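PDB 4TXG: chitinase from Chromobacterium violaceum, which probably hydrolyses the glycosidic bonds of chitin and probably binds the polymer through a carbohydrate-binding module. Local coordinates for residues A655-K667 with P677-L689. Numbering follows the deposited sequence.
Sequences AAIDVGFSLGGFK and PKLTIVNRSQTTL
An antiparallel ladder at the edge of a four-stranded sheet joins G660, S662 and G664 to V682, T680 and K678. Each of these pairs is doubly hydrogen-bonded through its backbone; the straightest bond, T680 N to S662 O, is 2.9 Å long at 175°. On the V659, F661 and L663 face the packing is mainly apolar: V659 CG1 lies 3.6 Å from I681 CG2, and the I681 and F661 side chains lie side by side, pointing the same way, with I681 CG2 over the ring face toward its rim and I681 CG1 3.7 Å from F661 CD2. That face turns inward in what looks like a β-sandwich, where Y769 of the second sheet stacks on F661 and V659 touches V771. On the other face a water bridges S662 OG and T680 O. P677 CB sits over the F666 ring in a CH-pi contact, 3.6 Å from the centroid. Beyond V659, D658 centres an inverse gamma turn, and its O accepts from R684 N at 2.8 Å. The R684 chain, extended from CG to NE, lays a guanidinium face over the G660 backbone. D658 OD1 lies in the guanidinium plane at its edge, 3.2 Å from R684 NH1, which meets the carboxylate on its syn side, 33° out of plane, in a bent salt bridge (141°). N683 OD1 accepts from S685 N, an Asx turn, and also from S685 OG.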
# COMPACT_ATOMS: atom_id res chain seq x y z
N ALA A 655 26.09 -9.21 -21.02
CA ALA A 655 25.51 -8.84 -22.30
C ALA A 655 24.00 -8.97 -22.27
O ALA A 655 23.44 -9.69 -21.44
CB ALA A 655 26.10 -9.69 -23.42
N ALA A 656 23.33 -8.28 -23.18
CA ALA A 656 21.88 -8.33 -23.22
C ALA A 656 21.37 -8.68 -24.61
O ALA A 656 22.12 -8.65 -25.58
CB ALA A 656 21.29 -7.00 -22.76
N ILE A 657 20.09 -9.03 -24.69
CA ILE A 657 19.43 -9.24 -25.98
C ILE A 657 18.05 -8.62 -25.88
O ILE A 657 17.45 -8.62 -24.81
CB ILE A 657 19.37 -10.74 -26.36
CG1 ILE A 657 18.84 -10.93 -27.79
CG2 ILE A 657 18.55 -11.53 -25.33
CD1 ILE A 657 18.91 -12.37 -28.30
N ASP A 658 17.53 -8.07 -26.98
CA ASP A 658 16.21 -7.43 -26.92
C ASP A 658 15.10 -8.44 -27.15
O ASP A 658 14.59 -8.58 -28.27
CB ASP A 658 16.10 -6.30 -27.93
CG ASP A 658 15.01 -5.31 -27.57
OD1 ASP A 658 14.19 -5.61 -26.67
OD2 ASP A 658 14.98 -4.23 -28.19
N VAL A 659 14.75 -9.16 -26.09
CA VAL A 659 13.62 -10.07 -26.10
C VAL A 659 12.64 -9.54 -25.06
O VAL A 659 13.04 -9.19 -23.95
CB VAL A 659 14.05 -11.52 -25.78
CG1 VAL A 659 12.84 -12.43 -25.63
CG2 VAL A 659 14.98 -12.03 -26.88
N GLY A 660 11.37 -9.44 -25.45
CA GLY A 660 10.35 -8.90 -24.57
C GLY A 660 9.47 -9.98 -23.99
O GLY A 660 9.18 -10.98 -24.66
N PHE A 661 9.02 -9.78 -22.75
CA PHE A 661 8.15 -10.73 -22.07
C PHE A 661 6.96 -10.01 -21.44
O PHE A 661 7.14 -8.97 -20.81
CB PHE A 661 8.88 -11.46 -20.94
CG PHE A 661 9.99 -12.36 -21.39
CD1 PHE A 661 11.24 -11.83 -21.71
CD2 PHE A 661 9.81 -13.73 -21.44
CE1 PHE A 661 12.27 -12.66 -22.10
CE2 PHE A 661 10.85 -14.56 -21.83
CZ PHE A 661 12.08 -14.02 -22.17
N SER A 662 5.77 -10.57 -21.57
CA SER A 662 4.63 -10.03 -20.82
C SER A 662 3.53 -11.05 -20.61
O SER A 662 3.26 -11.89 -21.48
CB SER A 662 4.06 -8.79 -21.51
OG SER A 662 3.70 -9.07 -22.85
N LEU A 663 2.90 -10.98 -19.44
CA LEU A 663 1.70 -11.76 -19.15
C LEU A 663 0.48 -10.92 -19.45
O LEU A 663 0.43 -9.75 -19.07
CB LEU A 663 1.67 -12.21 -17.68
CG LEU A 663 2.76 -13.17 -17.22
CD1 LEU A 663 2.64 -13.46 -15.73
CD2 LEU A 663 2.66 -14.46 -18.04
N GLY A 664 -0.51 -11.50 -20.13
CA GLY A 664 -1.72 -10.78 -20.48
C GLY A 664 -2.87 -11.74 -20.73
O GLY A 664 -2.77 -12.93 -20.44
N GLY A 665 -3.98 -11.23 -21.26
CA GLY A 665 -5.15 -12.06 -21.48
C GLY A 665 -5.75 -12.59 -20.19
O GLY A 665 -6.24 -13.72 -20.13
N PHE A 666 -5.74 -11.75 -19.16
CA PHE A 666 -6.38 -12.11 -17.89
C PHE A 666 -7.90 -12.05 -18.02
O PHE A 666 -8.42 -11.15 -18.68
CB PHE A 666 -5.93 -11.16 -16.77
CG PHE A 666 -4.53 -11.40 -16.27
CD1 PHE A 666 -4.30 -12.29 -15.22
CD2 PHE A 666 -3.45 -10.74 -16.83
CE1 PHE A 666 -3.01 -12.50 -14.73
CE2 PHE A 666 -2.16 -10.95 -16.35
CZ PHE A 666 -1.94 -11.84 -15.31
N LYS A 667 -8.60 -13.00 -17.41
CA LYS A 667 -10.05 -12.90 -17.32
C LYS A 667 -10.43 -11.88 -16.24
O LYS A 667 -9.57 -11.41 -15.49
CB LYS A 667 -10.68 -14.26 -17.00
CG LYS A 667 -10.42 -15.35 -18.02
CD LYS A 667 -10.88 -16.68 -17.44
CE LYS A 667 -10.34 -17.87 -18.20
NZ LYS A 667 -10.53 -19.12 -17.42
N PRO A 677 -3.02 -16.52 -17.27
CA PRO A 677 -2.76 -15.57 -18.35
C PRO A 677 -1.93 -16.21 -19.45
O PRO A 677 -1.42 -17.32 -19.30
CB PRO A 677 -1.96 -14.48 -17.66
CG PRO A 677 -1.19 -15.23 -16.59
CD PRO A 677 -2.20 -16.24 -16.08
N LYS A 678 -1.80 -15.49 -20.55
CA LYS A 678 -0.94 -15.91 -21.65
C LYS A 678 0.41 -15.20 -21.54
O LYS A 678 0.45 -13.99 -21.35
CB LYS A 678 -1.61 -15.60 -22.98
CG LYS A 678 -0.96 -16.21 -24.20
CD LYS A 678 -1.80 -15.94 -25.43
CE LYS A 678 -3.20 -16.53 -25.28
NZ LYS A 678 -4.13 -15.99 -26.31
N LEU A 679 1.50 -15.96 -21.64
CA LEU A 679 2.83 -15.37 -21.72
C LEU A 679 3.22 -15.14 -23.17
O LEU A 679 3.23 -16.07 -23.98
CB LEU A 679 3.86 -16.27 -21.02
CG LEU A 679 5.34 -15.88 -21.14
CD1 LEU A 679 5.63 -14.53 -20.48
CD2 LEU A 679 6.24 -16.97 -20.56
N THR A 680 3.53 -13.89 -23.52
CA THR A 680 3.96 -13.59 -24.88
C THR A 680 5.44 -13.24 -24.86
O THR A 680 5.88 -12.41 -24.06
CB THR A 680 3.17 -12.42 -25.51
OG1 THR A 680 1.79 -12.80 -25.64
CG2 THR A 680 3.72 -12.08 -26.90
N ILE A 681 6.21 -13.89 -25.73
CA ILE A 681 7.64 -13.64 -25.84
C ILE A 681 7.91 -13.11 -27.24
O ILE A 681 7.48 -13.72 -28.22
CB ILE A 681 8.47 -14.93 -25.60
CG1 ILE A 681 8.15 -15.55 -24.24
CG2 ILE A 681 9.97 -14.63 -25.75
CD1 ILE A 681 8.70 -16.97 -24.07
N VAL A 682 8.57 -11.96 -27.33
CA VAL A 682 8.83 -11.34 -28.62
C VAL A 682 10.33 -11.19 -28.86
O VAL A 682 11.06 -10.63 -28.03
CB VAL A 682 8.17 -9.94 -28.73
CG1 VAL A 682 8.35 -9.37 -30.13
CG2 VAL A 682 6.70 -10.02 -28.36
N ASN A 683 10.80 -11.69 -30.00
CA ASN A 683 12.20 -11.57 -30.37
C ASN A 683 12.41 -10.27 -31.16
O ASN A 683 12.02 -10.18 -32.31
CB ASN A 683 12.63 -12.80 -31.17
CG ASN A 683 14.07 -12.73 -31.62
OD1 ASN A 683 14.83 -11.85 -31.19
ND2 ASN A 683 14.48 -13.66 -32.48
N ARG A 684 13.01 -9.27 -30.52
CA ARG A 684 13.30 -8.00 -31.21
C ARG A 684 14.78 -7.88 -31.57
O ARG A 684 15.28 -6.78 -31.85
CB ARG A 684 12.88 -6.80 -30.36
CG ARG A 684 11.41 -6.81 -29.97
CD ARG A 684 11.03 -5.54 -29.23
NE ARG A 684 9.86 -5.73 -28.38
CZ ARG A 684 9.90 -5.80 -27.05
NH1 ARG A 684 11.05 -5.66 -26.40
NH2 ARG A 684 8.78 -5.98 -26.37
N SER A 685 15.49 -9.00 -31.56
CA SER A 685 16.83 -9.01 -32.12
C SER A 685 16.74 -9.24 -33.62
O SER A 685 15.64 -9.41 -34.16
CB SER A 685 17.69 -10.09 -31.46
OG SER A 685 17.36 -11.36 -31.99
N GLN A 686 17.88 -9.25 -34.30
CA GLN A 686 17.95 -9.61 -35.71
C GLN A 686 18.45 -11.04 -35.88
O GLN A 686 18.87 -11.44 -36.97
CB GLN A 686 18.85 -8.65 -36.48
CG GLN A 686 18.44 -7.19 -36.39
CD GLN A 686 19.28 -6.30 -37.29
OE1 GLN A 686 19.84 -6.77 -38.29
NE2 GLN A 686 19.37 -5.03 -36.95
N THR A 687 18.40 -11.81 -34.80
CA THR A 687 18.83 -13.21 -34.82
C THR A 687 17.65 -14.16 -34.64
O THR A 687 16.71 -13.85 -33.93
CB THR A 687 19.84 -13.54 -33.71
OG1 THR A 687 19.16 -13.66 -32.46
CG2 THR A 687 20.88 -12.46 -33.58
N THR A 688 17.73 -15.33 -35.27
CA THR A 688 16.77 -16.39 -35.00
C THR A 688 17.15 -17.06 -33.68
O THR A 688 18.30 -17.43 -33.50
CB THR A 688 16.74 -17.44 -36.13
OG1 THR A 688 16.46 -16.81 -37.38
CG2 THR A 688 15.69 -18.50 -35.85
N LEU A 689 16.21 -17.20 -32.76
CA LEU A 689 16.47 -17.98 -31.55
C LEU A 689 16.19 -19.44 -31.87
O LEU A 689 15.06 -19.79 -32.19
CB LEU A 689 15.61 -17.51 -30.38
CG LEU A 689 15.60 -16.01 -30.10
CD1 LEU A 689 14.66 -15.70 -28.93
CD2 LEU A 689 17.01 -15.51 -29.80
O HOH W 1 5.56 -9.62 -24.84